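Local coordinates for transcription regulator AmtR (Mycobacterium smegmatis, PDB 5E57), which probably binds DNA as a dimeric TetR-family transcription regulator, with a role in nitrogen control and urea metabolism, at residues D15-G27 against R100-L112. Residues are numbered along the deposited sequence; the frame is centred on the assembly and turned at random.
Sequences DAAAELFTTHGYG and RWNLGALYLLPEL. With ACT (acetate ion), chain D.
In this TetR-type regulator the first helix of the DNA-binding domain, 9-23, rests on the connection between helices 82-98 and 118-142 of the ligand-binding domain, joining the two domains. The Trp101 indole lies between Glu19 on one face and its own neighbour Arg100, whose CG covers the other. Glu19 CB sits 3.7 Å from the centroid of the six-membered ring in a CH-pi contact, and the extended chain (CG anti to the backbone N, chi1 171°) carries the carboxylate over CZ2 and CH2. At the ring's edge Trp101 NE1 donates to Asp15 OD1 (2.8 Å, 146° at the hydrogen), in the indole plane but from above the carboxylate plane. Ala18, with only a methyl group, lets the two segments approach closely: its CB meets Leu103 CD2 at a tight 3.4 Å. Threonine suits position 22 because its branches divide the work: OG1 hydrogen-bonds back to Ala18 O, which also accepts from Thr22 N, while methyl CG2 faces Asn102 O at 3.6 Å. Leu106 CD2 packs on Phe21 CB and Leu109 CD2 on Tyr26 CB. A water bridges Gly27 N and Glu111 OE1, 3.1 Å from each, and this OE1 lies at the Tyr26 ring edge, 3.8 Å from CD2.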
loop_
_atom_site.group_PDB
_atom_site.type_symbol
_atom_site.label_atom_id
_atom_site.label_comp_id
_atom_site.label_asym_id
_atom_site.label_seq_id
_atom_site.Cartn_x
_atom_site.Cartn_y
_atom_site.Cartn_z
ATOM N N ASP A 15 -15.087 14.619 -10.680
ATOM C CA ASP A 15 -15.729 13.889 -9.609
ATOM C C ASP A 15 -16.402 12.614 -10.118
ATOM O O ASP A 15 -16.345 11.566 -9.445
ATOM C CB ASP A 15 -16.737 14.757 -8.815
ATOM C CG ASP A 15 -17.439 13.946 -7.681
ATOM O OD1 ASP A 15 -16.784 13.385 -6.739
ATOM O OD2 ASP A 15 -18.669 13.864 -7.732
ATOM N N ALA A 16 -17.097 12.719 -11.268
ATOM C CA ALA A 16 -17.770 11.606 -11.845
ATOM C C ALA A 16 -16.765 10.518 -12.296
ATOM O O ALA A 16 -16.995 9.334 -12.066
ATOM C CB ALA A 16 -18.649 12.073 -13.009
ATOM N N ALA A 17 -15.659 10.928 -12.913
ATOM C CA ALA A 17 -14.617 9.993 -13.353
ATOM C C ALA A 17 -13.915 9.336 -12.149
ATOM O O ALA A 17 -13.532 8.139 -12.219
ATOM C CB ALA A 17 -13.585 10.720 -14.211
ATOM N N ALA A 18 -13.692 10.106 -11.079
ATOM C CA ALA A 18 -12.964 9.503 -9.898
ATOM C C ALA A 18 -13.819 8.368 -9.341
ATOM O O ALA A 18 -13.357 7.323 -8.934
ATOM C CB ALA A 18 -12.683 10.560 -8.830
ATOM N N GLU A 19 -15.109 8.576 -9.356
ATOM C CA GLU A 19 -16.004 7.541 -8.880
ATOM C C GLU A 19 -15.910 6.259 -9.730
ATOM O O GLU A 19 -15.764 5.154 -9.204
ATOM C CB GLU A 19 -17.446 8.046 -8.842
ATOM C CG GLU A 19 -18.410 6.896 -8.547
ATOM C CD GLU A 19 -19.809 7.358 -8.159
ATOM O OE1 GLU A 19 -20.099 8.548 -8.244
ATOM O OE2 GLU A 19 -20.615 6.489 -7.797
ATOM N N LEU A 20 -16.050 6.409 -11.039
ATOM C CA LEU A 20 -16.125 5.283 -11.931
ATOM C C LEU A 20 -14.781 4.651 -12.003
ATOM O O LEU A 20 -14.677 3.414 -12.062
ATOM C CB LEU A 20 -16.595 5.724 -13.321
ATOM C CG LEU A 20 -18.007 6.292 -13.338
ATOM C CD1 LEU A 20 -18.189 7.259 -14.467
ATOM C CD2 LEU A 20 -19.035 5.157 -13.388
ATOM N N PHE A 21 -13.717 5.452 -12.012
ATOM C CA PHE A 21 -12.415 4.793 -12.129
ATOM C C PHE A 21 -12.117 3.991 -10.892
ATOM O O PHE A 21 -11.486 2.928 -10.980
ATOM C CB PHE A 21 -11.260 5.766 -12.322
ATOM C CG PHE A 21 -11.319 6.579 -13.621
ATOM C CD1 PHE A 21 -12.054 6.179 -14.667
ATOM C CD2 PHE A 21 -10.537 7.699 -13.763
ATOM C CE1 PHE A 21 -12.097 6.910 -15.847
ATOM C CE2 PHE A 21 -10.572 8.455 -14.926
ATOM C CZ PHE A 21 -11.364 8.057 -15.980
ATOM N N THR A 22 -12.501 4.498 -9.712
ATOM C CA THR A 22 -12.132 3.783 -8.479
ATOM C C THR A 22 -13.113 2.679 -8.120
ATOM O O THR A 22 -12.762 1.777 -7.392
ATOM C CB THR A 22 -12.059 4.700 -7.284
ATOM O OG1 THR A 22 -13.262 5.474 -7.231
ATOM C CG2 THR A 22 -10.852 5.613 -7.425
ATOM N N THR A 23 -14.335 2.751 -8.606
ATOM C CA THR A 23 -15.301 1.728 -8.232
ATOM C C THR A 23 -15.705 0.826 -9.376
ATOM O O THR A 23 -16.216 -0.260 -9.114
ATOM C CB THR A 23 -16.575 2.346 -7.559
ATOM O OG1 THR A 23 -17.260 3.182 -8.474
ATOM C CG2 THR A 23 -16.200 3.161 -6.362
ATOM N N HIS A 24 -15.506 1.244 -10.624
ATOM C CA HIS A 24 -15.744 0.346 -11.767
ATOM C C HIS A 24 -14.435 -0.032 -12.508
ATOM O O HIS A 24 -14.236 -1.165 -12.860
ATOM C CB HIS A 24 -16.816 0.961 -12.696
ATOM C CG HIS A 24 -18.186 1.031 -12.058
ATOM N ND1 HIS A 24 -18.499 1.902 -11.023
ATOM C CD2 HIS A 24 -19.316 0.301 -12.274
ATOM C CE1 HIS A 24 -19.746 1.699 -10.626
ATOM N NE2 HIS A 24 -20.264 0.741 -11.374
ATOM N N GLY A 25 -13.538 0.909 -12.766
ATOM C CA GLY A 25 -12.283 0.542 -13.369
ATOM C C GLY A 25 -11.882 1.646 -14.320
ATOM O O GLY A 25 -12.723 2.418 -14.761
ATOM N N TYR A 26 -10.624 1.713 -14.685
ATOM C CA TYR A 26 -10.207 2.755 -15.636
ATOM C C TYR A 26 -10.458 2.362 -17.087
ATOM O O TYR A 26 -11.220 3.025 -17.764
ATOM C CB TYR A 26 -8.717 3.098 -15.431
ATOM C CG TYR A 26 -8.295 4.189 -16.342
ATOM C CD1 TYR A 26 -8.791 5.442 -16.179
ATOM C CD2 TYR A 26 -7.381 3.958 -17.394
ATOM C CE1 TYR A 26 -8.384 6.494 -17.010
ATOM C CE2 TYR A 26 -6.980 4.993 -18.220
ATOM C CZ TYR A 26 -7.503 6.255 -18.047
ATOM O OH TYR A 26 -7.172 7.293 -18.892
ATOM N N GLY A 27 -9.812 1.294 -17.552
ATOM C CA GLY A 27 -10.022 0.715 -18.902
ATOM C C GLY A 27 -11.480 0.466 -19.267
ATOM O O GLY A 27 -11.909 0.780 -20.344
ATOM N N ARG A 100 -13.043 12.432 -1.418
ATOM C CA ARG A 100 -14.310 11.740 -1.574
ATOM C C ARG A 100 -14.117 10.282 -2.130
ATOM O O ARG A 100 -14.801 9.359 -1.735
ATOM C CB ARG A 100 -15.195 12.556 -2.497
ATOM C CG ARG A 100 -16.483 11.843 -2.848
ATOM C CD ARG A 100 -17.442 11.781 -1.683
ATOM N NE ARG A 100 -18.626 10.981 -2.011
ATOM C CZ ARG A 100 -18.706 9.656 -1.911
ATOM N NH1 ARG A 100 -17.655 8.941 -1.506
ATOM N NH2 ARG A 100 -19.843 9.040 -2.229
ATOM N N TRP A 101 -13.128 10.090 -3.005
ATOM C CA TRP A 101 -12.866 8.834 -3.680
ATOM C C TRP A 101 -11.408 8.423 -3.466
ATOM O O TRP A 101 -10.536 9.236 -3.271
ATOM C CB TRP A 101 -13.177 8.933 -5.192
ATOM C CG TRP A 101 -14.568 9.429 -5.462
ATOM C CD1 TRP A 101 -14.921 10.642 -5.931
ATOM C CD2 TRP A 101 -15.776 8.719 -5.228
ATOM N NE1 TRP A 101 -16.265 10.714 -6.081
ATOM C CE2 TRP A 101 -16.830 9.559 -5.620
ATOM C CE3 TRP A 101 -16.065 7.438 -4.746
ATOM C CZ2 TRP A 101 -18.184 9.183 -5.530
ATOM C CZ3 TRP A 101 -17.406 7.040 -4.662
ATOM C CH2 TRP A 101 -18.463 7.928 -5.035
ATOM N N ASN A 102 -11.147 7.134 -3.471
ATOM C CA ASN A 102 -9.818 6.659 -3.104
ATOM C C ASN A 102 -8.853 6.671 -4.298
ATOM O O ASN A 102 -8.416 5.627 -4.764
ATOM C CB ASN A 102 -9.944 5.244 -2.469
ATOM C CG ASN A 102 -8.641 4.740 -1.868
ATOM O OD1 ASN A 102 -7.783 5.524 -1.474
ATOM N ND2 ASN A 102 -8.513 3.417 -1.757
ATOM N N LEU A 103 -8.475 7.865 -4.757
ATOM C CA LEU A 103 -7.704 8.007 -6.045
ATOM C C LEU A 103 -6.345 7.356 -5.989
ATOM O O LEU A 103 -5.843 6.893 -6.959
ATOM C CB LEU A 103 -7.527 9.465 -6.425
ATOM C CG LEU A 103 -8.854 10.213 -6.669
ATOM C CD1 LEU A 103 -8.621 11.730 -6.637
ATOM C CD2 LEU A 103 -9.535 9.702 -7.945
ATOM N N GLY A 104 -5.750 7.242 -4.810
ATOM C CA GLY A 104 -4.443 6.618 -4.734
ATOM C C GLY A 104 -4.487 5.172 -5.111
ATOM O O GLY A 104 -3.443 4.545 -5.372
ATOM N N ALA A 105 -5.695 4.596 -5.094
ATOM C CA ALA A 105 -5.860 3.248 -5.517
ATOM C C ALA A 105 -5.517 3.122 -6.988
ATOM O O ALA A 105 -5.279 2.024 -7.436
ATOM C CB ALA A 105 -7.294 2.785 -5.323
ATOM N N LEU A 106 -5.483 4.226 -7.729
ATOM C CA LEU A 106 -5.179 4.111 -9.180
ATOM C C LEU A 106 -3.635 4.048 -9.477
ATOM O O LEU A 106 -3.223 3.774 -10.603
ATOM C CB LEU A 106 -5.831 5.292 -9.890
ATOM C CG LEU A 106 -7.355 5.431 -9.739
ATOM C CD1 LEU A 106 -7.743 6.783 -10.317
ATOM C CD2 LEU A 106 -8.122 4.277 -10.397
ATOM N N TYR A 107 -2.799 4.257 -8.466
ATOM C CA TYR A 107 -1.331 4.315 -8.665
ATOM C C TYR A 107 -0.794 3.052 -9.252
ATOM O O TYR A 107 0.215 3.073 -9.871
ATOM C CB TYR A 107 -0.611 4.565 -7.340
ATOM C CG TYR A 107 -0.791 5.952 -6.720
ATOM C CD1 TYR A 107 -1.314 7.017 -7.427
ATOM C CD2 TYR A 107 -0.336 6.204 -5.451
ATOM C CE1 TYR A 107 -1.438 8.289 -6.851
ATOM C CE2 TYR A 107 -0.437 7.465 -4.892
ATOM C CZ TYR A 107 -0.971 8.490 -5.612
ATOM O OH TYR A 107 -1.069 9.701 -5.048
ATOM N N LEU A 108 -1.465 1.930 -9.050
ATOM C CA LEU A 108 -0.978 0.662 -9.511
ATOM C C LEU A 108 -1.495 0.201 -10.893
ATOM O O LEU A 108 -1.108 -0.844 -11.388
ATOM C CB LEU A 108 -1.364 -0.368 -8.484
ATOM C CG LEU A 108 -0.816 -0.046 -7.075
ATOM C CD1 LEU A 108 -1.135 -1.224 -6.128
ATOM C CD2 LEU A 108 0.685 0.297 -7.073
ATOM N N LEU A 109 -2.340 0.986 -11.508
ATOM C CA LEU A 109 -2.806 0.713 -12.853
ATOM C C LEU A 109 -1.606 0.507 -13.777
ATOM O O LEU A 109 -0.771 1.381 -13.838
ATOM C CB LEU A 109 -3.551 1.936 -13.296
ATOM C CG LEU A 109 -5.069 2.031 -13.411
ATOM C CD1 LEU A 109 -5.888 0.997 -12.698
ATOM C CD2 LEU A 109 -5.515 3.480 -13.153
ATOM N N PRO A 110 -1.534 -0.616 -14.522
ATOM C CA PRO A 110 -0.485 -0.744 -15.541
ATOM C C PRO A 110 -0.479 0.407 -16.540
ATOM O O PRO A 110 0.590 0.802 -16.923
ATOM C CB PRO A 110 -0.791 -2.068 -16.234
ATOM C CG PRO A 110 -1.723 -2.793 -15.304
ATOM C CD PRO A 110 -2.468 -1.751 -14.541
ATOM N N GLU A 111 -1.624 1.035 -16.830
ATOM C CA GLU A 111 -1.615 2.249 -17.700
ATOM C C GLU A 111 -0.622 3.321 -17.252
ATOM O O GLU A 111 -0.171 4.131 -18.049
ATOM C CB GLU A 111 -2.982 2.931 -17.758
ATOM C CG GLU A 111 -4.064 2.209 -18.486
ATOM C CD GLU A 111 -4.716 1.089 -17.684
ATOM O OE1 GLU A 111 -5.717 0.591 -18.175
ATOM O OE2 GLU A 111 -4.213 0.624 -16.635
ATOM N N LEU A 112 -0.319 3.380 -15.965
ATOM C CA LEU A 112 0.621 4.389 -15.465
ATOM C C LEU A 112 2.066 4.133 -15.822
ATOM O O LEU A 112 2.920 5.024 -15.612
ATOM C CB LEU A 112 0.535 4.546 -13.939
ATOM C CG LEU A 112 -0.427 5.659 -13.522
ATOM C CD1 LEU A 112 -1.780 5.576 -14.199
ATOM C CD2 LEU A 112 -0.580 5.583 -12.023
HETATM C C ACT D . 1.258 10.575 -2.121
HETATM O O ACT D . 0.975 10.007 -3.154
HETATM O OXT ACT D . 2.066 9.977 -1.353
HETATM C CH3 ACT D . 0.616 11.941 -1.848
HETATM O O HOH W 1 -7.767 -0.506 -16.165
#